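Local coordinates for TraM protein (Plasmid R64, PDB 3WZ3) that is probably an inner-membrane component of the plasmid's type IVB secretion (conjugation) system, related to Legionella DotI, represented here by its periplasmic domain, at residues W5-L18 against V87-R99. Numbering follows the deposited sequence.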
# COMPACT_ATOMS: atom_id res chain seq x y z
N TRP A 5 12.77 5.53 14.23
CA TRP A 5 11.61 6.17 13.60
C TRP A 5 11.96 7.51 12.94
O TRP A 5 11.31 8.53 13.17
CB TRP A 5 10.47 6.32 14.60
CG TRP A 5 9.94 4.98 14.99
CD1 TRP A 5 9.21 4.14 14.20
CD2 TRP A 5 10.17 4.29 16.23
NE1 TRP A 5 8.95 2.97 14.89
CE2 TRP A 5 9.52 3.04 16.13
CE3 TRP A 5 10.84 4.61 17.41
CZ2 TRP A 5 9.52 2.12 17.17
CZ3 TRP A 5 10.84 3.69 18.44
CH2 TRP A 5 10.19 2.46 18.31
N SER A 6 12.99 7.48 12.12
CA SER A 6 13.32 8.64 11.32
C SER A 6 12.39 8.70 10.13
O SER A 6 11.69 7.73 9.82
CB SER A 6 14.76 8.53 10.82
OG SER A 6 14.86 7.56 9.79
N GLN A 7 12.37 9.83 9.43
CA GLN A 7 11.53 9.88 8.25
C GLN A 7 11.99 8.89 7.20
O GLN A 7 11.16 8.36 6.45
CB GLN A 7 11.39 11.30 7.67
CG GLN A 7 12.63 11.85 7.05
CD GLN A 7 12.35 13.18 6.40
OE1 GLN A 7 12.40 14.23 7.05
NE2 GLN A 7 12.03 13.15 5.12
N ASN A 8 13.28 8.62 7.13
CA ASN A 8 13.73 7.58 6.22
C ASN A 8 13.22 6.18 6.58
O ASN A 8 12.88 5.39 5.70
CB ASN A 8 15.25 7.59 6.04
CG ASN A 8 15.65 8.21 4.72
OD1 ASN A 8 16.34 7.58 3.91
ND2 ASN A 8 15.19 9.44 4.47
N ASP A 9 13.17 5.87 7.88
CA ASP A 9 12.58 4.62 8.32
C ASP A 9 11.11 4.53 7.91
O ASP A 9 10.64 3.48 7.45
CB ASP A 9 12.69 4.52 9.84
CG ASP A 9 14.14 4.40 10.32
OD1 ASP A 9 14.93 3.68 9.66
OD2 ASP A 9 14.49 5.02 11.35
N ALA A 10 10.39 5.63 8.09
CA ALA A 10 8.97 5.64 7.71
C ALA A 10 8.81 5.53 6.19
O ALA A 10 7.92 4.80 5.71
CB ALA A 10 8.26 6.87 8.28
N MSE A 11 9.66 6.21 5.43
CA MSE A 11 9.53 6.09 3.98
C MSE A 11 9.72 4.65 3.50
O MSE A 11 8.99 4.18 2.61
CB MSE A 11 10.51 7.01 3.25
CG MSE A 11 10.09 7.20 1.81
SE MSE A 11 11.13 8.55 0.91
CE MSE A 11 12.82 7.62 0.91
N ALA A 12 10.71 3.96 4.07
CA ALA A 12 10.96 2.56 3.74
C ALA A 12 9.77 1.66 4.14
O ALA A 12 9.40 0.76 3.40
CB ALA A 12 12.23 2.09 4.43
N PHE A 13 9.16 1.92 5.29
CA PHE A 13 7.99 1.16 5.73
C PHE A 13 6.88 1.29 4.67
O PHE A 13 6.25 0.31 4.30
CB PHE A 13 7.52 1.72 7.08
CG PHE A 13 6.34 1.01 7.67
CD1 PHE A 13 6.51 -0.08 8.51
CD2 PHE A 13 5.05 1.47 7.44
CE1 PHE A 13 5.43 -0.72 9.08
CE2 PHE A 13 3.95 0.82 8.00
CZ PHE A 13 4.15 -0.28 8.83
N GLY A 14 6.65 2.50 4.17
CA GLY A 14 5.62 2.71 3.18
C GLY A 14 5.91 2.05 1.85
O GLY A 14 5.02 1.46 1.24
N SER A 15 7.16 2.13 1.39
CA SER A 15 7.47 1.52 0.10
C SER A 15 7.40 0.00 0.19
O SER A 15 6.95 -0.65 -0.76
CB SER A 15 8.81 2.00 -0.47
OG SER A 15 9.85 1.73 0.42
N GLN A 16 7.82 -0.56 1.32
CA GLN A 16 7.70 -2.00 1.54
C GLN A 16 6.24 -2.43 1.54
O GLN A 16 5.88 -3.45 0.93
CB GLN A 16 8.40 -2.39 2.85
CG GLN A 16 9.91 -2.13 2.80
CD GLN A 16 10.58 -2.04 4.18
OE1 GLN A 16 9.94 -2.26 5.21
NE2 GLN A 16 11.86 -1.67 4.19
N ALA A 17 5.38 -1.66 2.20
CA ALA A 17 3.95 -1.95 2.20
C ALA A 17 3.37 -1.93 0.80
O ALA A 17 2.59 -2.81 0.45
CB ALA A 17 3.19 -0.98 3.11
N LEU A 18 3.72 -0.92 0.00
CA LEU A 18 3.20 -0.85 -1.36
C LEU A 18 3.66 -2.04 -2.20
O LEU A 18 2.89 -2.58 -2.99
CB LEU A 18 3.63 0.46 -2.05
CG LEU A 18 2.84 1.65 -1.53
CD1 LEU A 18 3.51 2.97 -1.94
CD2 LEU A 18 1.43 1.62 -2.09
N VAL A 87 0.51 12.11 18.56
CA VAL A 87 1.00 10.99 17.75
C VAL A 87 1.65 11.53 16.48
O VAL A 87 1.01 12.26 15.70
CB VAL A 87 -0.13 10.03 17.36
CG1 VAL A 87 0.40 8.93 16.41
CG2 VAL A 87 -0.76 9.41 18.61
N TRP A 88 2.92 11.19 16.28
CA TRP A 88 3.66 11.67 15.12
C TRP A 88 3.20 10.94 13.87
O TRP A 88 2.89 9.75 13.92
CB TRP A 88 5.18 11.49 15.29
CG TRP A 88 5.94 12.41 14.39
CD1 TRP A 88 6.55 12.09 13.21
CD2 TRP A 88 6.13 13.81 14.58
NE1 TRP A 88 7.12 13.22 12.66
CE2 TRP A 88 6.87 14.29 13.48
CE3 TRP A 88 5.74 14.71 15.57
CZ2 TRP A 88 7.23 15.64 13.34
CZ3 TRP A 88 6.08 16.05 15.43
CH2 TRP A 88 6.82 16.50 14.33
N PHE A 89 3.14 11.65 12.76
CA PHE A 89 2.79 11.06 11.47
C PHE A 89 3.66 11.65 10.38
O PHE A 89 4.25 12.75 10.52
CB PHE A 89 1.31 11.30 11.13
CG PHE A 89 1.02 12.72 10.72
CD1 PHE A 89 1.14 13.11 9.40
CD2 PHE A 89 0.65 13.67 11.68
CE1 PHE A 89 0.90 14.44 9.02
CE2 PHE A 89 0.39 14.99 11.30
CZ PHE A 89 0.52 15.37 9.98
N TRP A 90 3.74 10.91 9.28
CA TRP A 90 4.43 11.35 8.07
C TRP A 90 3.49 11.06 6.89
O TRP A 90 2.86 10.00 6.85
CB TRP A 90 5.70 10.56 7.80
CG TRP A 90 6.72 10.48 8.89
CD1 TRP A 90 7.87 11.23 8.99
CD2 TRP A 90 6.76 9.54 9.97
NE1 TRP A 90 8.60 10.82 10.09
CE2 TRP A 90 7.93 9.79 10.70
CE3 TRP A 90 5.90 8.52 10.41
CZ2 TRP A 90 8.28 9.05 11.82
CZ3 TRP A 90 6.26 7.79 11.53
CH2 TRP A 90 7.44 8.07 12.22
N THR A 91 3.41 11.99 5.95
CA THR A 91 2.67 11.76 4.70
C THR A 91 3.65 11.72 3.54
O THR A 91 4.40 12.68 3.32
CB THR A 91 1.62 12.86 4.49
OG1 THR A 91 0.67 12.83 5.56
CG2 THR A 91 0.90 12.68 3.14
N PHE A 92 3.62 10.63 2.78
CA PHE A 92 4.50 10.41 1.64
C PHE A 92 3.69 10.24 0.37
O PHE A 92 2.54 9.82 0.40
CB PHE A 92 5.32 9.12 1.81
CG PHE A 92 6.30 9.15 2.97
CD1 PHE A 92 7.54 9.74 2.83
CD2 PHE A 92 5.96 8.59 4.18
CE1 PHE A 92 8.44 9.77 3.90
CE2 PHE A 92 6.84 8.61 5.24
CZ PHE A 92 8.08 9.21 5.10
N GLN A 93 4.31 10.51 -0.76
CA GLN A 93 3.75 10.13 -2.05
C GLN A 93 4.76 9.31 -2.84
O GLN A 93 5.95 9.63 -2.85
CB GLN A 93 3.30 11.36 -2.85
CG GLN A 93 1.96 11.93 -2.36
CD GLN A 93 1.52 13.15 -3.14
OE1 GLN A 93 2.21 13.58 -4.06
NE2 GLN A 93 0.39 13.73 -2.75
N TYR A 94 4.28 8.24 -3.48
CA TYR A 94 5.13 7.36 -4.28
C TYR A 94 4.50 7.09 -5.63
O TYR A 94 3.33 6.76 -5.69
CB TYR A 94 5.26 5.98 -3.60
CG TYR A 94 5.70 5.93 -2.16
CD1 TYR A 94 4.78 6.14 -1.15
CD2 TYR A 94 7.01 5.58 -1.81
CE1 TYR A 94 5.15 6.04 0.19
CE2 TYR A 94 7.38 5.47 -0.48
CZ TYR A 94 6.45 5.71 0.50
OH TYR A 94 6.80 5.60 1.84
N PRO A 95 5.28 7.15 -6.71
CA PRO A 95 4.78 6.63 -8.00
C PRO A 95 4.63 5.11 -7.90
O PRO A 95 5.49 4.47 -7.30
CB PRO A 95 5.91 6.98 -8.98
CG PRO A 95 6.89 7.84 -8.24
CD PRO A 95 6.67 7.62 -6.78
N VAL A 96 3.55 4.57 -8.47
CA VAL A 96 3.37 3.13 -8.53
C VAL A 96 2.85 2.78 -9.92
O VAL A 96 1.89 3.39 -10.40
CB VAL A 96 2.35 2.65 -7.49
CG1 VAL A 96 2.12 1.14 -7.62
CG2 VAL A 96 2.82 3.02 -6.10
N ARG A 97 3.50 1.83 -10.59
CA ARG A 97 2.96 1.32 -11.84
C ARG A 97 2.60 -0.14 -11.59
O ARG A 97 3.33 -0.85 -10.93
CB ARG A 97 3.96 1.47 -12.99
CG ARG A 97 5.31 0.86 -12.77
CD ARG A 97 6.27 1.26 -13.91
NE ARG A 97 7.61 0.71 -13.74
CZ ARG A 97 7.98 -0.50 -14.15
NH1 ARG A 97 7.11 -1.29 -14.76
NH2 ARG A 97 9.22 -0.92 -13.95
N MSE A 98 1.44 -0.56 -12.08
CA MSE A 98 1.01 -1.93 -11.86
C MSE A 98 0.34 -2.53 -13.08
O MSE A 98 -0.15 -1.82 -13.95
CB MSE A 98 0.09 -2.03 -10.63
CG MSE A 98 -1.25 -1.37 -10.78
SE MSE A 98 -2.36 -1.48 -9.14
CE MSE A 98 -1.38 -0.22 -8.05
N ARG A 99 0.34 -3.85 -13.14
CA ARG A 99 -0.16 -4.52 -14.33
C ARG A 99 -0.71 -5.89 -14.00
O ARG A 99 -0.08 -6.65 -13.26
CB ARG A 99 0.96 -4.66 -15.37
CG ARG A 99 0.43 -5.12 -16.73
CD ARG A 99 1.53 -5.18 -17.75
NE ARG A 99 0.97 -5.20 -19.10
CZ ARG A 99 1.67 -5.02 -20.21
NH1 ARG A 99 2.98 -4.78 -20.14
NH2 ARG A 99 1.06 -5.06 -21.39
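Helix 7-18 crosses strand 88-99 on the concave face of the sheet, the axes 9.4 Å apart at closest and inclined at 53°; in CA register Q7 pairs with W90, M11 with F92 and S15 with Y94. Every second strand residue, W90 to V96, turns its side chain to the helix. W90 lies between A10, whose CB sits 3.6 Å from the centroid of the six-membered ring in a CH-pi contact, and W88 CD1 on the opposite face; W5 O meets its edge at CZ2. M11 lays its CA over one face of F92; M11 CB touches F92 CE1 at 3.5 Å, CG, anti to the backbone N (chi1 -162°), runs beside the same ring atom, and the selenium of this selenomethionine makes an oblique Met-aromatic contact. G14 CA, 3.4 Å from Y94 OH, leaves room for the hydroxyl, which donates to M11 O (2.7 Å from OH) in the carbonyl plane, on a lone pair; S15 N shares this acceptor. L18 CD1 packs obliquely on Y94 CD1 at 3.5 Å. Aromatic packing thus joins the N-terminal helix to the sheet, consistent with an NTF2-like fold, and one hydroxyl bond pins Y94 to a helix carbonyl.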